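Local coordinates for protein E1 (Kluyveromyces marxianus, PDB 3VX6) that activates the ubiquitin-like proteins Atg12 and Atg8 for conjugation in autophagy and vacuole targeting, represented here by its E2-binding N-terminal part, at residues A12-S17 against I210-T215; E107-G112 against I218-S223; S122-S127 against W139-S144; P143-D148 against P255-S260. All coordinates share one frame; numbering follows the deposited sequence.

Contact 1: A12-S17 against I210-T215; sequences APSFQS and IPSAVT
The side chain of S14 lies over the turn that begins at S212: its CB is 4.0 Å from S212 CB, and its OG reaches past this to the methyl of A213, 3.6 Å from that CB. Placing OG beside its own backbone N (chi1 -64°) brings the hydroxyl next to the middle of the turn, S14 OG lying 2.8 Å from V214 N. The backbone evidence is firmer. A12 N donates to P211 O at 3.0 Å, and A213 N returns a bond to A12 O at 2.8 Å. Both bonds of A12 therefore go to the residues flanking S212, which is the pattern of a single backbone bridge. I210 closes the contact at its other end, its CG2 branch lying 3.9 Å from A12 CB. The turn is held from within as well: S212 O accepts both the backbone N of T215 and, at 2.8 Å, T215 OG1. S212 OG turns elsewhere, to D203 and to the backbone N of F204. S14 also touches M142 of strand 135-144, on which F15 rests. Geometrically this is an isolated beta bridge joined to a type I turn from S212 to T215, tying the stretch that leads into strand 16-19 to the entrance of helix 215-225.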
loop_
_atom_site.group_PDB
_atom_site.type_symbol
_atom_site.label_atom_id
_atom_site.label_comp_id
_atom_site.label_asym_id
_atom_site.label_seq_id
_atom_site.Cartn_x
_atom_site.Cartn_y
_atom_site.Cartn_z
ATOM N N ALA A 12 -2.794 -0.757 -11.047
ATOM C CA ALA A 12 -3.841 -1.654 -10.582
ATOM C C ALA A 12 -4.185 -1.288 -9.152
ATOM O O ALA A 12 -3.355 -0.737 -8.429
ATOM C CB ALA A 12 -3.359 -3.099 -10.633
ATOM N N PRO A 13 -5.424 -1.560 -8.732
ATOM C CA PRO A 13 -5.739 -1.221 -7.346
ATOM C C PRO A 13 -4.630 -1.929 -6.587
ATOM O O PRO A 13 -4.322 -3.079 -6.890
ATOM C CB PRO A 13 -7.111 -1.861 -7.140
ATOM C CG PRO A 13 -7.102 -3.020 -8.115
ATOM C CD PRO A 13 -6.486 -2.385 -9.332
ATOM N N SER A 14 -4.014 -1.241 -5.632
ATOM C CA SER A 14 -2.892 -1.799 -4.878
ATOM C C SER A 14 -3.132 -3.071 -4.054
ATOM O O SER A 14 -2.175 -3.682 -3.575
ATOM C CB SER A 14 -2.301 -0.719 -3.966
ATOM O OG SER A 14 -1.736 0.354 -4.707
ATOM N N PHE A 15 -4.387 -3.482 -3.905
ATOM C CA PHE A 15 -4.702 -4.658 -3.102
ATOM C C PHE A 15 -6.176 -4.994 -3.242
ATOM O O PHE A 15 -6.980 -4.186 -3.718
ATOM C CB PHE A 15 -4.480 -4.348 -1.630
ATOM C CG PHE A 15 -5.498 -3.372 -1.085
ATOM C CD1 PHE A 15 -5.540 -2.058 -1.557
ATOM C CD2 PHE A 15 -6.493 -3.794 -0.205
ATOM C CE1 PHE A 15 -6.558 -1.185 -1.168
ATOM C CE2 PHE A 15 -7.513 -2.926 0.187
ATOM C CZ PHE A 15 -7.548 -1.621 -0.296
ATOM N N GLN A 16 -6.512 -6.201 -2.804
ATOM C CA GLN A 16 -7.888 -6.679 -2.764
ATOM C C GLN A 16 -8.020 -7.173 -1.329
ATOM O O GLN A 16 -7.257 -8.032 -0.884
ATOM C CB GLN A 16 -8.127 -7.829 -3.738
ATOM C CG GLN A 16 -9.512 -8.441 -3.593
ATOM C CD GLN A 16 -9.920 -9.290 -4.787
ATOM O OE1 GLN A 16 -10.926 -10.001 -4.741
ATOM N NE2 GLN A 16 -9.147 -9.212 -5.866
ATOM N N SER A 17 -8.962 -6.603 -0.593
ATOM C CA SER A 17 -9.127 -7.000 0.789
ATOM C C SER A 17 -9.755 -8.376 0.913
ATOM O O SER A 17 -10.513 -8.838 0.047
ATOM C CB SER A 17 -9.967 -5.975 1.559
ATOM O OG SER A 17 -11.321 -5.985 1.153
ATOM N N ILE A 210 1.572 -3.648 -15.103
ATOM C CA ILE A 210 0.780 -2.635 -14.443
ATOM C C ILE A 210 1.156 -2.769 -12.988
ATOM O O ILE A 210 0.836 -3.760 -12.333
ATOM C CB ILE A 210 -0.733 -2.840 -14.654
ATOM C CG1 ILE A 210 -1.058 -2.715 -16.143
ATOM C CG2 ILE A 210 -1.517 -1.788 -13.866
ATOM C CD1 ILE A 210 -2.529 -2.759 -16.443
ATOM N N PRO A 211 1.905 -1.790 -12.479
ATOM C CA PRO A 211 2.319 -1.830 -11.088
ATOM C C PRO A 211 1.146 -1.356 -10.246
ATOM O O PRO A 211 0.232 -0.698 -10.751
ATOM C CB PRO A 211 3.495 -0.859 -11.065
ATOM C CG PRO A 211 3.035 0.196 -11.995
ATOM C CD PRO A 211 2.447 -0.597 -13.152
ATOM N N SER A 212 1.166 -1.698 -8.967
ATOM C CA SER A 212 0.095 -1.283 -8.088
ATOM C C SER A 212 0.068 0.243 -8.014
ATOM O O SER A 212 1.102 0.899 -8.154
ATOM C CB SER A 212 0.303 -1.903 -6.704
ATOM O OG SER A 212 1.677 -1.920 -6.365
ATOM N N ALA A 213 -1.124 0.801 -7.820
ATOM C CA ALA A 213 -1.295 2.243 -7.724
ATOM C C ALA A 213 -0.347 2.838 -6.684
ATOM O O ALA A 213 -0.131 4.047 -6.632
ATOM C CB ALA A 213 -2.755 2.567 -7.360
ATOM N N VAL A 214 0.226 1.979 -5.857
ATOM C CA VAL A 214 1.132 2.425 -4.799
ATOM C C VAL A 214 2.488 2.901 -5.340
ATOM O O VAL A 214 3.267 3.545 -4.643
ATOM C CB VAL A 214 1.320 1.299 -3.762
ATOM C CG1 VAL A 214 2.486 0.408 -4.156
ATOM C CG2 VAL A 214 1.465 1.892 -2.387
ATOM N N THR A 215 2.755 2.582 -6.600
ATOM C CA THR A 215 3.983 3.009 -7.262
ATOM C C THR A 215 4.083 4.542 -7.348
ATOM O O THR A 215 5.183 5.115 -7.422
ATOM C CB THR A 215 4.055 2.467 -8.703
ATOM O OG1 THR A 215 3.852 1.048 -8.706
ATOM C CG2 THR A 215 5.416 2.774 -9.323
#

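Contact 2: E107-G112 against I218-S223; sequences ELLQRG and ILTVWS
V221 carries much of the packing between two crossing helices, and its atoms can be followed outward one by one. V221 CB faces helix 97-114 and lies 4.1 Å from G112 C. From there the branches part. CG1, anti to the backbone N (chi1 176°), is directed at the G112 peptide, where the modelled approach is too doubtful to interpret. CG2 comes over the backbone of the other helix, 3.7 Å from L109 O and 4.0 Å from G112 CA. The axes of 107-112 and 218-223 pass 9.0 Å apart at -49°, and the closest CA pair, G112 with V221, is separated by 5.7 Å. L109 extends this contact: its CD1 meets V221 CG2 while the two side chains slide past each other in opposite directions, and the same CD1 meets T220 CG2 with the side chains roughly at right angles. T220 OG1 is bonded to K216 O within its own helix. Cut back to an alanine, V221 would lose CG2, which is likely to leave a gap beside L109 CD1 and the G112 backbone. Within the same turn of this helix, S223 OG bonds to L219 O at 2.6 Å from 47° above the carbonyl plane.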
loop_
_atom_site.group_PDB
_atom_site.type_symbol
_atom_site.label_atom_id
_atom_site.label_comp_id
_atom_site.label_asym_id
_atom_site.label_seq_id
_atom_site.Cartn_x
_atom_site.Cartn_y
_atom_site.Cartn_z
ATOM N N GLU A 107 0.983 12.048 4.706
ATOM C CA GLU A 107 1.849 11.484 5.729
ATOM C C GLU A 107 2.814 10.496 5.104
ATOM O O GLU A 107 3.984 10.449 5.458
ATOM C CB GLU A 107 1.016 10.784 6.802
ATOM C CG GLU A 107 -0.015 11.675 7.467
ATOM C CD GLU A 107 -1.038 10.885 8.283
ATOM O OE1 GLU A 107 -1.957 11.527 8.834
ATOM O OE2 GLU A 107 -0.929 9.630 8.368
ATOM N N LEU A 108 2.319 9.691 4.179
ATOM C CA LEU A 108 3.175 8.727 3.521
ATOM C C LEU A 108 4.208 9.512 2.717
ATOM O O LEU A 108 5.383 9.149 2.680
ATOM C CB LEU A 108 2.340 7.807 2.628
ATOM C CG LEU A 108 1.315 6.973 3.409
ATOM C CD1 LEU A 108 0.328 6.360 2.464
ATOM C CD2 LEU A 108 2.009 5.911 4.228
ATOM N N LEU A 109 3.770 10.601 2.093
ATOM C CA LEU A 109 4.656 11.458 1.318
ATOM C C LEU A 109 5.836 11.898 2.184
ATOM O O LEU A 109 7.002 11.702 1.829
ATOM C CB LEU A 109 3.888 12.686 0.849
ATOM C CG LEU A 109 4.712 13.872 0.362
ATOM C CD1 LEU A 109 5.581 13.455 -0.799
ATOM C CD2 LEU A 109 3.774 14.989 -0.049
ATOM N N GLN A 110 5.514 12.503 3.323
ATOM C CA GLN A 110 6.512 12.968 4.272
ATOM C C GLN A 110 7.472 11.825 4.598
ATOM O O GLN A 110 8.672 11.926 4.357
ATOM C CB GLN A 110 5.824 13.456 5.557
ATOM C CG GLN A 110 6.772 14.068 6.583
ATOM C CD GLN A 110 7.529 15.262 6.018
ATOM O OE1 GLN A 110 6.984 16.365 5.896
ATOM N NE2 GLN A 110 8.785 15.042 5.647
ATOM N N ARG A 111 6.934 10.730 5.128
ATOM C CA ARG A 111 7.747 9.578 5.502
ATOM C C ARG A 111 8.668 9.068 4.404
ATOM O O ARG A 111 9.790 8.674 4.679
ATOM C CB ARG A 111 6.855 8.442 6.015
ATOM C CG ARG A 111 6.197 8.808 7.323
ATOM C CD ARG A 111 5.442 7.681 7.998
ATOM N NE ARG A 111 5.165 8.062 9.384
ATOM C CZ ARG A 111 6.088 8.100 10.348
ATOM N NH1 ARG A 111 7.347 7.765 10.083
ATOM N NH2 ARG A 111 5.764 8.499 11.573
ATOM N N GLY A 112 8.209 9.094 3.161
ATOM C CA GLY A 112 9.039 8.612 2.072
ATOM C C GLY A 112 10.221 9.504 1.738
ATOM O O GLY A 112 11.309 9.018 1.410
ATOM N N ILE A 218 6.116 5.968 -4.560
ATOM C CA ILE A 218 7.546 5.935 -4.847
ATOM C C ILE A 218 7.921 7.100 -5.757
ATOM O O ILE A 218 8.779 7.924 -5.414
ATOM C CB ILE A 218 7.953 4.600 -5.516
ATOM C CG1 ILE A 218 7.585 3.426 -4.589
ATOM C CG2 ILE A 218 9.441 4.625 -5.856
ATOM C CD1 ILE A 218 7.709 2.050 -5.217
ATOM N N LEU A 219 7.253 7.184 -6.901
ATOM C CA LEU A 219 7.518 8.262 -7.840
ATOM C C LEU A 219 7.416 9.629 -7.195
ATOM O O LEU A 219 8.337 10.425 -7.258
ATOM C CB LEU A 219 6.550 8.185 -9.009
ATOM C CG LEU A 219 6.819 6.947 -9.845
ATOM C CD1 LEU A 219 5.671 6.697 -10.799
ATOM C CD2 LEU A 219 8.129 7.147 -10.586
ATOM N N THR A 220 6.289 9.905 -6.567
ATOM C CA THR A 220 6.097 11.196 -5.943
ATOM C C THR A 220 7.207 11.520 -4.935
ATOM O O THR A 220 7.743 12.630 -4.906
ATOM C CB THR A 220 4.721 11.242 -5.257
ATOM O OG1 THR A 220 3.700 11.094 -6.247
ATOM C CG2 THR A 220 4.524 12.554 -4.523
ATOM N N VAL A 221 7.570 10.554 -4.109
ATOM C CA VAL A 221 8.598 10.838 -3.130
ATOM C C VAL A 221 9.973 10.974 -3.761
ATOM O O VAL A 221 10.673 11.965 -3.578
ATOM C CB VAL A 221 8.643 9.764 -2.060
ATOM C CG1 VAL A 221 9.785 10.050 -1.118
ATOM C CG2 VAL A 221 7.309 9.722 -1.325
ATOM N N TRP A 222 10.366 9.960 -4.501
ATOM C CA TRP A 222 11.648 9.983 -5.150
ATOM C C TRP A 222 11.816 11.280 -5.968
ATOM O O TRP A 222 12.911 11.843 -6.035
ATOM C CB TRP A 222 11.737 8.755 -6.038
ATOM C CG TRP A 222 13.087 8.415 -6.483
ATOM C CD1 TRP A 222 14.265 9.019 -6.124
ATOM C CD2 TRP A 222 13.423 7.385 -7.404
ATOM N NE1 TRP A 222 15.314 8.419 -6.777
ATOM C CE2 TRP A 222 14.823 7.411 -7.570
ATOM C CE3 TRP A 222 12.674 6.436 -8.107
ATOM C CZ2 TRP A 222 15.487 6.530 -8.415
ATOM C CZ3 TRP A 222 13.333 5.562 -8.945
ATOM C CH2 TRP A 222 14.726 5.612 -9.093
ATOM N N SER A 223 10.716 11.746 -6.566
ATOM C CA SER A 223 10.685 12.964 -7.377
ATOM C C SER A 223 11.167 14.196 -6.642
ATOM O O SER A 223 12.041 14.914 -7.114
ATOM C CB SER A 223 9.262 13.259 -7.862
ATOM O OG SER A 223 8.876 12.413 -8.922
#

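Contact 3: S122-S127 against W139-S144; sequences SFYMIS and WICMPS
Four backbone hydrogen bonds hold Y124 to C141 and I126 to W139, two in each pair. Y124 N reaches C141 O at 2.7 Å with an almost straight N-H...O angle of 176°, and C141 N answers to Y124 O at the same length. I126 N meets W139 O at 2.7 Å, and W139 N meets I126 O at 2.6 Å. Where the segments leave this pairing, a water lies between them, accepting from S122 N and probably donating to P143 O nearby. The bonds pair strands 123-130 and 135-144, consecutive strands of a beta hairpin, with directions 151° apart. M125 and I140 form the non-hydrogen-bonded pair between them. Their side chains share the face that carries I140, which F15 and L62 also touch: the M125 chain, straight as far as SD (chi1 -179°) and bent at chi3, passes obliquely over I140, so that its SD lies 3.8 Å from I140 CG1 and 3.9 Å from I140 CD1. A glycine in place of I140 would probably open a gap beside M125 CG and SD, where the isoleucine branch now packs, and let the thioether shift. On the other face, I126 and W139 run side by side in the same direction, I126 CD1 lying 3.8 Å from W139 CB. C141 SG is 3.8 Å from Y124 CB, and P143 lies beside the Y124 ring at a distance too doubtful to interpret.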
loop_
_atom_site.group_PDB
_atom_site.type_symbol
_atom_site.label_atom_id
_atom_site.label_comp_id
_atom_site.label_asym_id
_atom_site.label_seq_id
_atom_site.Cartn_x
_atom_site.Cartn_y
_atom_site.Cartn_z
ATOM N N SER A 122 1.247 1.548 2.764
ATOM C CA SER A 122 0.471 1.144 3.919
ATOM C C SER A 122 -1.001 0.989 3.550
ATOM O O SER A 122 -1.421 1.328 2.451
ATOM C CB SER A 122 0.616 2.180 5.025
ATOM O OG SER A 122 0.053 1.703 6.225
ATOM N N PHE A 123 -1.785 0.436 4.458
ATOM C CA PHE A 123 -3.201 0.322 4.195
ATOM C C PHE A 123 -3.927 0.807 5.425
ATOM O O PHE A 123 -3.462 0.636 6.549
ATOM C CB PHE A 123 -3.618 -1.102 3.846
ATOM C CG PHE A 123 -3.463 -2.077 4.958
ATOM C CD1 PHE A 123 -2.212 -2.582 5.287
ATOM C CD2 PHE A 123 -4.584 -2.557 5.630
ATOM C CE1 PHE A 123 -2.079 -3.561 6.266
ATOM C CE2 PHE A 123 -4.466 -3.533 6.609
ATOM C CZ PHE A 123 -3.214 -4.040 6.929
ATOM N N TYR A 124 -5.061 1.440 5.180
ATOM C CA TYR A 124 -5.896 2.015 6.209
ATOM C C TYR A 124 -7.310 1.487 5.999
ATOM O O TYR A 124 -7.805 1.387 4.870
ATOM C CB TYR A 124 -5.872 3.535 6.076
ATOM C CG TYR A 124 -4.479 4.127 6.155
ATOM C CD1 TYR A 124 -3.966 4.586 7.372
ATOM C CD2 TYR A 124 -3.662 4.213 5.015
ATOM C CE1 TYR A 124 -2.679 5.122 7.457
ATOM C CE2 TYR A 124 -2.364 4.746 5.089
ATOM C CZ TYR A 124 -1.881 5.202 6.319
ATOM O OH TYR A 124 -0.618 5.749 6.433
ATOM N N MET A 125 -7.963 1.134 7.091
ATOM C CA MET A 125 -9.305 0.614 6.988
ATOM C C MET A 125 -10.211 1.408 7.897
ATOM O O MET A 125 -9.853 1.681 9.025
ATOM C CB MET A 125 -9.320 -0.861 7.399
ATOM C CG MET A 125 -10.675 -1.516 7.296
ATOM S SD MET A 125 -10.638 -3.232 7.824
ATOM C CE MET A 125 -12.178 -3.294 8.731
ATOM N N ILE A 126 -11.355 1.833 7.392
ATOM C CA ILE A 126 -12.298 2.521 8.251
ATOM C C ILE A 126 -13.421 1.513 8.326
ATOM O O ILE A 126 -13.658 0.759 7.380
ATOM C CB ILE A 126 -12.817 3.857 7.673
ATOM C CG1 ILE A 126 -13.368 3.654 6.257
ATOM C CG2 ILE A 126 -11.707 4.905 7.749
ATOM C CD1 ILE A 126 -14.083 4.873 5.676
ATOM N N SER A 127 -14.100 1.457 9.456
ATOM C CA SER A 127 -15.162 0.486 9.585
ATOM C C SER A 127 -16.151 0.868 10.649
ATOM O O SER A 127 -15.960 1.821 11.403
ATOM C CB SER A 127 -14.580 -0.898 9.914
ATOM O OG SER A 127 -13.898 -0.912 11.163
ATOM N N TRP A 139 -14.291 -0.243 5.025
ATOM C CA TRP A 139 -13.721 0.287 3.817
ATOM C C TRP A 139 -12.217 0.352 3.974
ATOM O O TRP A 139 -11.701 1.010 4.882
ATOM C CB TRP A 139 -14.269 1.678 3.565
ATOM C CG TRP A 139 -14.287 2.035 2.133
ATOM C CD1 TRP A 139 -13.670 1.373 1.111
ATOM C CD2 TRP A 139 -14.978 3.135 1.539
ATOM N NE1 TRP A 139 -13.939 1.991 -0.080
ATOM C CE2 TRP A 139 -14.741 3.076 0.153
ATOM C CE3 TRP A 139 -15.776 4.167 2.048
ATOM C CZ2 TRP A 139 -15.274 4.010 -0.736
ATOM C CZ3 TRP A 139 -16.306 5.094 1.162
ATOM C CH2 TRP A 139 -16.051 5.009 -0.215
ATOM N N ILE A 140 -11.510 -0.340 3.091
ATOM C CA ILE A 140 -10.064 -0.341 3.152
ATOM C C ILE A 140 -9.519 0.493 2.015
ATOM O O ILE A 140 -10.139 0.597 0.951
ATOM C CB ILE A 140 -9.498 -1.764 3.044
ATOM C CG1 ILE A 140 -10.091 -2.639 4.151
ATOM C CG2 ILE A 140 -7.983 -1.728 3.158
ATOM C CD1 ILE A 140 -9.597 -4.078 4.150
ATOM N N CYS A 141 -8.370 1.115 2.264
ATOM C CA CYS A 141 -7.702 1.926 1.261
ATOM C C CYS A 141 -6.208 1.802 1.482
ATOM O O CYS A 141 -5.742 1.627 2.604
ATOM C CB CYS A 141 -8.107 3.400 1.362
ATOM S SG CYS A 141 -7.268 4.367 2.649
ATOM N N MET A 142 -5.465 1.839 0.391
ATOM C CA MET A 142 -4.016 1.799 0.457
ATOM C C MET A 142 -3.702 3.090 -0.285
ATOM O O MET A 142 -3.723 3.123 -1.511
ATOM C CB MET A 142 -3.480 0.584 -0.292
ATOM C CG MET A 142 -1.988 0.410 -0.149
ATOM S SD MET A 142 -1.462 -1.052 -0.987
ATOM C CE MET A 142 -1.441 -2.267 0.326
ATOM N N PRO A 143 -3.438 4.179 0.456
ATOM C CA PRO A 143 -3.145 5.469 -0.151
ATOM C C PRO A 143 -2.151 5.455 -1.279
ATOM O O PRO A 143 -1.047 4.921 -1.175
ATOM C CB PRO A 143 -2.688 6.310 1.031
ATOM C CG PRO A 143 -3.470 5.756 2.126
ATOM C CD PRO A 143 -3.265 4.276 1.907
ATOM N N SER A 144 -2.606 6.048 -2.370
ATOM C CA SER A 144 -1.860 6.191 -3.601
ATOM C C SER A 144 -1.908 7.689 -3.890
ATOM O O SER A 144 -2.926 8.221 -4.331
ATOM C CB SER A 144 -2.548 5.403 -4.714
ATOM O OG SER A 144 -2.063 5.813 -5.979
HETATM O O HOH W 1 0.042 3.331 0.762
#

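Contact 4: P143-D148 against P255-S260; sequences PSFQSD and PSLKVS
The F145 ring meets L257 CD2 obliquely, while F145 CB makes the closer apolar contacts, 3.8 Å to L257 CG and 4.0 Å to V259 CG2. CG occupies the crowded position between backbone N and carbonyl carbon (chi1 51°), which carries the ring away from 255-260 to L108, I120 and V221. At the other end of the pairing, the flat carboxylate of D148 lies against carbon: OD1 is 3.6 Å from S256 CB and OD2 is 3.7 Å from K258 CB. K258 NZ remains 6.6 Å from D148 OD2, so the opposite charges do not touch. The backbones pair antiparallel, continuing in line from where strands 135-144 and 260-262 of the mixed sheet meet at S144 and S260. There S144 N donates to S260 O and S260 N to S144 O; further on, K258 N bonds to Q146 O at 2.6 Å, nearly straight, while the return from Q146 N is weak. D148 N then bonds to S256 O. Q146 and K258 lie alongside each other with their side chains pointing the same way, Q146 CG 4.0 Å from K258 CB. A water donates to both S144 O and K258 O and also lies 3.0 Å from S260 OG.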
loop_
_atom_site.group_PDB
_atom_site.type_symbol
_atom_site.label_atom_id
_atom_site.label_comp_id
_atom_site.label_asym_id
_atom_site.label_seq_id
_atom_site.Cartn_x
_atom_site.Cartn_y
_atom_site.Cartn_z
ATOM N N PRO A 143 -3.438 4.179 0.456
ATOM C CA PRO A 143 -3.145 5.469 -0.151
ATOM C C PRO A 143 -2.151 5.455 -1.279
ATOM O O PRO A 143 -1.047 4.921 -1.175
ATOM C CB PRO A 143 -2.688 6.310 1.031
ATOM C CG PRO A 143 -3.470 5.756 2.126
ATOM C CD PRO A 143 -3.265 4.276 1.907
ATOM N N SER A 144 -2.606 6.048 -2.370
ATOM C CA SER A 144 -1.860 6.191 -3.601
ATOM C C SER A 144 -1.908 7.689 -3.890
ATOM O O SER A 144 -2.926 8.221 -4.331
ATOM C CB SER A 144 -2.548 5.403 -4.714
ATOM O OG SER A 144 -2.063 5.813 -5.979
ATOM N N PHE A 145 -0.810 8.377 -3.616
ATOM C CA PHE A 145 -0.764 9.809 -3.841
ATOM C C PHE A 145 0.108 10.181 -5.017
ATOM O O PHE A 145 0.928 9.391 -5.484
ATOM C CB PHE A 145 -0.244 10.513 -2.602
ATOM C CG PHE A 145 1.032 9.935 -2.085
ATOM C CD1 PHE A 145 1.015 8.848 -1.212
ATOM C CD2 PHE A 145 2.258 10.474 -2.468
ATOM C CE1 PHE A 145 2.203 8.313 -0.729
ATOM C CE2 PHE A 145 3.443 9.948 -1.994
ATOM C CZ PHE A 145 3.422 8.868 -1.123
ATOM N N GLN A 146 -0.077 11.413 -5.471
ATOM C CA GLN A 146 0.653 11.966 -6.596
ATOM C C GLN A 146 0.358 13.456 -6.675
ATOM O O GLN A 146 -0.562 13.953 -6.029
ATOM C CB GLN A 146 0.184 11.314 -7.883
ATOM C CG GLN A 146 -1.274 11.575 -8.173
ATOM C CD GLN A 146 -1.630 11.257 -9.596
ATOM O OE1 GLN A 146 -1.675 10.094 -9.994
ATOM N NE2 GLN A 146 -1.874 12.292 -10.383
ATOM N N SER A 147 1.141 14.173 -7.471
ATOM C CA SER A 147 0.913 15.596 -7.647
ATOM C C SER A 147 -0.394 15.750 -8.428
ATOM O O SER A 147 -0.690 14.960 -9.326
ATOM C CB SER A 147 2.071 16.216 -8.431
ATOM O OG SER A 147 1.785 17.559 -8.784
ATOM N N ASP A 148 -1.175 16.765 -8.082
ATOM C CA ASP A 148 -2.455 17.019 -8.746
ATOM C C ASP A 148 -2.295 17.280 -10.249
ATOM O O ASP A 148 -1.639 18.238 -10.663
ATOM C CB ASP A 148 -3.146 18.214 -8.084
ATOM C CG ASP A 148 -4.655 18.078 -8.065
ATOM O OD1 ASP A 148 -5.329 19.011 -7.575
ATOM O OD2 ASP A 148 -5.167 17.036 -8.533
ATOM N N PRO A 255 1.248 22.091 -6.611
ATOM C CA PRO A 255 1.334 22.161 -5.147
ATOM C C PRO A 255 0.361 21.240 -4.399
ATOM O O PRO A 255 0.454 21.098 -3.177
ATOM C CB PRO A 255 1.045 23.632 -4.847
ATOM C CG PRO A 255 1.426 24.333 -6.108
ATOM C CD PRO A 255 0.919 23.415 -7.169
ATOM N N SER A 256 -0.577 20.631 -5.118
ATOM C CA SER A 256 -1.548 19.741 -4.482
ATOM C C SER A 256 -1.247 18.255 -4.659
ATOM O O SER A 256 -0.614 17.839 -5.631
ATOM C CB SER A 256 -2.959 20.025 -5.003
ATOM O OG SER A 256 -3.418 21.282 -4.551
ATOM N N LEU A 257 -1.720 17.464 -3.707
ATOM C CA LEU A 257 -1.522 16.021 -3.727
ATOM C C LEU A 257 -2.865 15.367 -4.046
ATOM O O LEU A 257 -3.872 15.697 -3.424
ATOM C CB LEU A 257 -1.033 15.561 -2.354
ATOM C CG LEU A 257 -0.160 14.318 -2.300
ATOM C CD1 LEU A 257 1.154 14.611 -3.006
ATOM C CD2 LEU A 257 0.076 13.915 -0.857
ATOM N N LYS A 258 -2.900 14.458 -5.012
ATOM C CA LYS A 258 -4.155 13.801 -5.344
ATOM C C LYS A 258 -4.100 12.383 -4.806
ATOM O O LYS A 258 -3.388 11.534 -5.339
ATOM C CB LYS A 258 -4.384 13.794 -6.867
ATOM C CG LYS A 258 -5.800 13.371 -7.309
ATOM C CD LYS A 258 -5.965 11.857 -7.328
ATOM C CE LYS A 258 -7.383 11.414 -7.748
ATOM N NZ LYS A 258 -8.449 11.637 -6.712
ATOM N N VAL A 259 -4.853 12.118 -3.747
ATOM C CA VAL A 259 -4.849 10.787 -3.165
ATOM C C VAL A 259 -6.078 9.931 -3.477
ATOM O O VAL A 259 -7.206 10.414 -3.505
ATOM C CB VAL A 259 -4.694 10.852 -1.638
ATOM C CG1 VAL A 259 -4.284 9.487 -1.113
ATOM C CG2 VAL A 259 -3.683 11.925 -1.250
ATOM N N SER A 260 -5.836 8.652 -3.720
ATOM C CA SER A 260 -6.884 7.677 -3.991
ATOM C C SER A 260 -6.413 6.419 -3.281
ATOM O O SER A 260 -5.438 6.473 -2.529
ATOM C CB SER A 260 -7.012 7.430 -5.485
ATOM O OG SER A 260 -5.767 7.040 -6.025
HETATM O O HOH W 2 -3.869 9.269 -6.826
#

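How the contacts relate
Strand 135-144 connects most of the set. Contacts 3 and 4 share P143 and S144, where one pairing passes into the other, their centres about 15 Å apart. S144 also reaches contact 1: its OG is 2.7 Å from A213 O, a probable hydrogen bond, while F15 packs on I140 and M142 of contact 3, and S14 on M142. Contact 2 covers this from the helical side, its centre about 10 Å from that of contact 4: L108 touches P143 and F145, and T220 approaches Q146. The same leucine meets Y124, linking contacts 2 and 3 although their centres are about 17 Å apart. Contacts 1 and 2 adjoin in sequence at the start of helix 215-225.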